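PDB 6FSK: DyP-type peroxidase from Pleurotus ostreatus PC15, which probably uses hydrogen peroxide and a heme b cofactor to oxidise dyes and other substrates, Mn(II) apparently among them. Local coordinates for residues A[36-41]-A[77-82]; A[42-47]-A[151-156]. The protein carries 1 engineered substitution. All blocks are in the same frame, centred on the assembly; numbering follows the deposited sequence.

In the fold
From the N terminus, strand 20-28 leads into helix 31-41, whose last turns supply the first half of contact 1. The chain runs straight on through 42-47, the first half of contact 2, and then helix 48-63 before strand 74-80 returns to meet residues 36-41, closing a loop of 35 intervening residues. Contact 2 closes later, over 103 intervening residues, when helix 144-156 reaches 42-47. The two closures cross, because the segments alternate along the chain. Contact 1 ties helix 31-41 to the sheet, contact 2 ties the loop after that helix to helix 144-156. Their centres are 10 Å apart, and Phe41 of contact 1 packs against Ile153 of contact 2.

Contact 1. Residues A[36-41]-A[77-82]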
loop_
_atom_site.group_PDB
_atom_site.type_symbol
_atom_site.label_atom_id
_atom_site.label_comp_id
_atom_site.label_asym_id
_atom_site.label_seq_id
_atom_site.Cartn_x
_atom_site.Cartn_y
_atom_site.Cartn_z
ATOM N N ALA A 36 23.568 -16.433 -14.014
ATOM C CA ALA A 36 23.310 -17.376 -15.073
ATOM C C ALA A 36 21.853 -17.926 -14.997
ATOM O O ALA A 36 21.184 -18.122 -16.002
ATOM C CB ALA A 36 24.338 -18.526 -14.993
ATOM N N ASN A 37 21.353 -18.239 -13.753
ATOM C CA ASN A 37 20.053 -18.764 -13.595
ATOM C C ASN A 37 18.928 -17.717 -13.992
ATOM O O ASN A 37 17.880 -18.037 -14.527
ATOM C CB ASN A 37 19.834 -19.185 -12.132
ATOM C CG ASN A 37 20.684 -20.342 -11.695
ATOM O OD1 ASN A 37 21.311 -21.084 -12.513
ATOM N ND2 ASN A 37 20.746 -20.528 -10.421
ATOM N N MET A 38 19.265 -16.468 -13.752
ATOM C CA MET A 38 18.380 -15.360 -14.061
ATOM C C MET A 38 18.031 -15.372 -15.534
ATOM O O MET A 38 16.915 -15.075 -15.943
ATOM C CB MET A 38 18.964 -14.029 -13.729
ATOM C CG MET A 38 18.762 -13.624 -12.279
ATOM S SD MET A 38 17.053 -13.306 -11.773
ATOM C CE MET A 38 16.620 -11.809 -12.694
ATOM N N ALA A 39 18.948 -15.792 -16.370
ATOM C CA ALA A 39 18.570 -15.876 -17.792
ATOM C C ALA A 39 17.434 -16.754 -18.158
ATOM O O ALA A 39 16.683 -16.485 -19.084
ATOM C CB ALA A 39 19.820 -16.249 -18.601
ATOM N N HIS A 40 17.270 -17.844 -17.408
ATOM C CA HIS A 40 16.208 -18.720 -17.569
ATOM C C HIS A 40 14.935 -18.267 -16.896
ATOM O O HIS A 40 13.864 -18.659 -17.302
ATOM C CB HIS A 40 16.598 -20.079 -17.013
ATOM C CG HIS A 40 17.625 -20.738 -17.858
ATOM N ND1 HIS A 40 18.956 -20.755 -17.529
ATOM C CD2 HIS A 40 17.522 -21.267 -19.102
ATOM C CE1 HIS A 40 19.628 -21.351 -18.503
ATOM N NE2 HIS A 40 18.781 -21.653 -19.470
ATOM N N PHE A 41 15.069 -17.465 -15.840
ATOM C CA PHE A 41 13.925 -16.916 -15.115
ATOM C C PHE A 41 13.229 -15.800 -15.905
ATOM O O PHE A 41 12.005 -15.745 -15.921
ATOM C CB PHE A 41 14.411 -16.385 -13.773
ATOM C CG PHE A 41 13.325 -15.732 -12.898
ATOM C CD1 PHE A 41 12.058 -16.259 -12.787
ATOM C CD2 PHE A 41 13.639 -14.609 -12.236
ATOM C CE1 PHE A 41 11.107 -15.666 -11.961
ATOM C CE2 PHE A 41 12.709 -14.016 -11.381
ATOM C CZ PHE A 41 11.439 -14.532 -11.326
ATOM N N VAL A 77 9.508 -9.870 -9.874
ATOM C CA VAL A 77 10.727 -9.951 -9.093
ATOM C C VAL A 77 11.203 -8.566 -8.681
ATOM O O VAL A 77 11.077 -7.614 -9.491
ATOM C CB VAL A 77 11.896 -10.718 -9.805
ATOM C CG1 VAL A 77 12.426 -9.903 -11.016
ATOM C CG2 VAL A 77 13.039 -10.996 -8.828
ATOM N N SER A 78 11.773 -8.379 -7.482
ATOM C CA SER A 78 12.181 -7.075 -7.035
ATOM C C SER A 78 13.377 -7.234 -6.114
ATOM O O SER A 78 13.498 -8.284 -5.476
ATOM C CB SER A 78 10.973 -6.376 -6.395
ATOM O OG SER A 78 11.055 -4.971 -6.336
ATOM N N PHE A 79 14.256 -6.258 -6.110
ATOM C CA PHE A 79 15.523 -6.371 -5.412
ATOM C C PHE A 79 15.738 -5.270 -4.430
ATOM O O PHE A 79 15.497 -4.058 -4.717
ATOM C CB PHE A 79 16.708 -6.330 -6.426
ATOM C CG PHE A 79 16.774 -7.508 -7.300
ATOM C CD1 PHE A 79 17.466 -8.638 -6.892
ATOM C CD2 PHE A 79 16.099 -7.533 -8.483
ATOM C CE1 PHE A 79 17.483 -9.772 -7.674
ATOM C CE2 PHE A 79 16.121 -8.660 -9.315
ATOM C CZ PHE A 79 16.798 -9.800 -8.868
ATOM N N SER A 80 16.266 -5.624 -3.237
ATOM C CA SER A 80 16.573 -4.611 -2.270
ATOM C C SER A 80 17.928 -3.972 -2.498
ATOM O O SER A 80 18.716 -4.445 -3.287
ATOM C CB SER A 80 16.578 -5.226 -0.851
ATOM O OG SER A 80 17.743 -6.094 -0.733
ATOM N N HIS A 81 18.225 -2.930 -1.728
ATOM C CA HIS A 81 19.530 -2.293 -1.847
ATOM C C HIS A 81 20.613 -3.246 -1.443
ATOM O O HIS A 81 21.612 -3.360 -2.133
ATOM C CB HIS A 81 19.577 -1.061 -1.026
ATOM C CG HIS A 81 20.956 -0.453 -0.966
ATOM N ND1 HIS A 81 21.511 0.252 -2.007
ATOM C CD2 HIS A 81 21.882 -0.504 -0.001
ATOM C CE1 HIS A 81 22.725 0.664 -1.665
ATOM N NE2 HIS A 81 22.967 0.239 -0.440
ATOM N N LEU A 82 20.338 -4.020 -0.412
ATOM C CA LEU A 82 21.323 -5.039 -0.027
ATOM C C LEU A 82 21.533 -6.023 -1.149
ATOM O O LEU A 82 22.651 -6.568 -1.365
ATOM C CB LEU A 82 20.854 -5.762 1.227
ATOM C CG LEU A 82 20.840 -4.890 2.479
ATOM C CD1 LEU A 82 19.932 -5.468 3.535
ATOM C CD2 LEU A 82 22.235 -4.652 3.036
#
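Phe41 and Val77 make the tighter of the two apolar meetings here. The phenylalanine ring turns an edge to the strand: its CE2 comes to 3.7 Å from Val77 CB, close to the ring plane, and lies 4.0 Å from Val77 CG2. With CG anti to the backbone N (chi1 178°), the ring reaches out from the last turn of the helix to the valine. Both valine methyls come near the same ring carbon, Val77 CG1 sitting 4.1 Å from Phe41 CE2. Phe157 meets the Phe41 ring edge-to-face.

The second apolar meeting is looser and lies one turn back on the helix. Met38 bends through three like-signed torsions (chi3 -68°), and its terminal methyl CE arrives 4.3 Å from Phe79 CZ, at the edge of that ring. The thioether sulfur lies in the plane of the other ring, beside its edge, with Met38 SD 3.7 Å from Phe41 CD2.

This is a helix laid on a sheet. Strands 20-28, 74-80, 134-140 and 166-175 with helices 31-41 and 144-156 follow the ferredoxin-like order of the dimeric alpha+beta barrel domain, and Val77 and Phe79, two residues apart on strand 74-80, both meet helix 31-41. Leu478 of helix 475-481 touches Met38, Val77 and Phe79, filling in beside the pair.

No hydrogen bond crosses the contact. Within the helix, Asn37 O accepts from both His40 N and Phe41 N. Where strand 74-80 gives way to helix 81-86, Ser80 is the N-cap, its OG bonded to Gly83 N.

Contact 2. Residues A[42-47]-A[151-156]; sequences IPHIKT and DEIKHI
His44 sets its ring CG anti to its carbonyl carbon (chi1 -76°), while Glu152 runs out extended from a CG anti to the backbone N (chi1 -176°), which brings the NE2 edge of the imidazole to the carboxylate, the side chains crossing at a slant. The bond is weak: His44 NE2 donates to Glu152 OE2 over 3.3 Å, fairly straight at 161°. The acceptor lies at the imidazole edge, near its plane, but the carboxylate is turned almost perpendicular to the ring. The other oxygen, Glu152 OE1, has a long, weak ion pair with Lys149.

The other contacts are isoleucine methyls. Ile153 CD1 sits over one ring face in a CH-pi contact, 3.9 Å from His44 CG and displaced toward the rim. Ile156 CD1 approaches obliquely, 3.9 Å from His44 CE1. Replacing His44 with an alanine would probably leave Glu152 OE2 without this donor and open a gap beside the two isoleucine methyls.

His44 closes a short 3-10 turn, in which Ile45 N bonds to Ile42 O. Through it, the link leaving helix 31-41 meets helix 144-156; those helices also touch, consistent with neighbouring crossover helices of the ferredoxin-like domain.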
loop_
_atom_site.group_PDB
_atom_site.type_symbol
_atom_site.label_atom_id
_atom_site.label_comp_id
_atom_site.label_asym_id
_atom_site.label_seq_id
_atom_site.Cartn_x
_atom_site.Cartn_y
_atom_site.Cartn_z
ATOM N N ILE A 42 13.984 -14.926 -16.544
ATOM C CA ILE A 42 13.420 -13.714 -17.103
ATOM C C ILE A 42 12.244 -13.923 -18.050
ATOM O O ILE A 42 11.238 -13.221 -17.987
ATOM C CB ILE A 42 14.552 -12.811 -17.694
ATOM C CG1 ILE A 42 15.379 -12.191 -16.604
ATOM C CG2 ILE A 42 13.958 -11.715 -18.639
ATOM C CD1 ILE A 42 16.745 -11.709 -17.052
ATOM N N PRO A 43 12.255 -14.941 -18.945
ATOM C CA PRO A 43 11.114 -15.169 -19.822
ATOM C C PRO A 43 9.807 -15.552 -19.164
ATOM O O PRO A 43 8.783 -15.497 -19.815
ATOM C CB PRO A 43 11.593 -16.312 -20.760
ATOM C CG PRO A 43 13.007 -16.261 -20.661
ATOM C CD PRO A 43 13.393 -15.797 -19.303
ATOM N N HIS A 44 9.838 -15.944 -17.864
ATOM C CA HIS A 44 8.654 -16.174 -17.072
ATOM C C HIS A 44 7.987 -14.901 -16.492
ATOM O O HIS A 44 6.828 -15.000 -16.045
ATOM C CB HIS A 44 9.026 -17.009 -15.863
ATOM C CG HIS A 44 9.240 -18.451 -16.171
ATOM N ND1 HIS A 44 10.456 -18.980 -16.542
ATOM C CD2 HIS A 44 8.364 -19.472 -16.171
ATOM C CE1 HIS A 44 10.318 -20.277 -16.787
ATOM N NE2 HIS A 44 9.063 -20.609 -16.542
ATOM N N ILE A 45 8.661 -13.773 -16.526
ATOM C CA ILE A 45 8.158 -12.552 -15.809
ATOM C C ILE A 45 6.988 -11.930 -16.540
ATOM O O ILE A 45 7.060 -11.788 -17.779
ATOM C CB ILE A 45 9.282 -11.561 -15.589
ATOM C CG1 ILE A 45 10.312 -12.171 -14.675
ATOM C CG2 ILE A 45 8.795 -10.221 -14.991
ATOM C CD1 ILE A 45 11.573 -11.401 -14.536
ATOM N N LYS A 46 5.896 -11.644 -15.828
ATOM C CA LYS A 46 4.738 -11.022 -16.461
ATOM C C LYS A 46 4.974 -9.532 -16.705
ATOM O O LYS A 46 5.372 -8.770 -15.790
ATOM C CB LYS A 46 3.549 -11.169 -15.539
ATOM C CG LYS A 46 2.209 -10.665 -16.052
ATOM C CD LYS A 46 1.706 -11.370 -17.316
ATOM C CE LYS A 46 1.534 -12.861 -17.179
ATOM N NZ LYS A 46 1.057 -13.586 -18.460
ATOM N N THR A 47 4.795 -9.113 -17.938
ATOM C CA THR A 47 4.858 -7.677 -18.273
ATOM C C THR A 47 3.493 -7.000 -18.272
ATOM O O THR A 47 2.445 -7.617 -18.285
ATOM C CB THR A 47 5.538 -7.461 -19.658
ATOM O OG1 THR A 47 4.579 -7.838 -20.644
ATOM C CG2 THR A 47 6.783 -8.218 -19.724
ATOM N N ASP A 151 7.259 -23.451 -7.709
ATOM C CA ASP A 151 8.208 -24.620 -7.731
ATOM C C ASP A 151 9.066 -24.592 -8.994
ATOM O O ASP A 151 10.233 -24.885 -8.924
ATOM C CB ASP A 151 7.417 -25.921 -7.715
ATOM C CG ASP A 151 6.866 -26.226 -6.375
ATOM O OD1 ASP A 151 7.169 -25.498 -5.417
ATOM O OD2 ASP A 151 6.109 -27.231 -6.270
ATOM N N GLU A 152 8.493 -24.208 -10.132
ATOM C CA GLU A 152 9.245 -24.087 -11.357
ATOM C C GLU A 152 10.342 -23.029 -11.244
ATOM O O GLU A 152 11.520 -23.224 -11.640
ATOM C CB GLU A 152 8.246 -23.807 -12.469
ATOM C CG GLU A 152 8.790 -23.743 -13.855
ATOM C CD GLU A 152 7.677 -23.500 -14.868
ATOM O OE1 GLU A 152 6.539 -23.057 -14.478
ATOM O OE2 GLU A 152 8.020 -23.669 -16.065
ATOM N N ILE A 153 10.035 -21.902 -10.611
ATOM C CA ILE A 153 11.031 -20.888 -10.414
ATOM C C ILE A 153 12.084 -21.300 -9.437
ATOM O O ILE A 153 13.259 -21.099 -9.662
ATOM C CB ILE A 153 10.381 -19.511 -9.974
ATOM C CG1 ILE A 153 9.326 -19.051 -10.975
ATOM C CG2 ILE A 153 11.392 -18.399 -9.790
ATOM C CD1 ILE A 153 9.859 -18.938 -12.389
ATOM N N LYS A 154 11.688 -21.934 -8.331
ATOM C CA LYS A 154 12.663 -22.387 -7.396
ATOM C C LYS A 154 13.679 -23.353 -8.044
ATOM O O LYS A 154 14.869 -23.321 -7.696
ATOM C CB LYS A 154 11.980 -23.044 -6.227
ATOM C CG LYS A 154 11.325 -21.946 -5.438
ATOM C CD LYS A 154 10.825 -22.338 -4.073
ATOM C CE LYS A 154 9.731 -23.262 -3.979
ATOM N NZ LYS A 154 9.279 -22.906 -2.556
ATOM N N HIS A 155 13.128 -24.228 -8.887
ATOM C CA HIS A 155 13.965 -25.204 -9.645
ATOM C C HIS A 155 15.028 -24.525 -10.512
ATOM O O HIS A 155 16.205 -24.906 -10.536
ATOM C CB HIS A 155 13.084 -26.128 -10.462
ATOM C CG HIS A 155 13.854 -27.251 -11.083
ATOM N ND1 HIS A 155 14.252 -27.251 -12.405
ATOM C CD2 HIS A 155 14.312 -28.405 -10.549
ATOM C CE1 HIS A 155 14.898 -28.376 -12.667
ATOM N NE2 HIS A 155 14.969 -29.079 -11.550
ATOM N N ILE A 156 14.644 -23.429 -11.163
ATOM C CA ILE A 156 15.645 -22.642 -11.894
ATOM C C ILE A 156 16.848 -22.184 -11.063
ATOM O O ILE A 156 17.989 -22.099 -11.511
ATOM C CB ILE A 156 14.963 -21.386 -12.550
ATOM C CG1 ILE A 156 14.016 -21.851 -13.631
ATOM C CG2 ILE A 156 15.988 -20.404 -13.061
ATOM C CD1 ILE A 156 13.127 -20.721 -14.144
#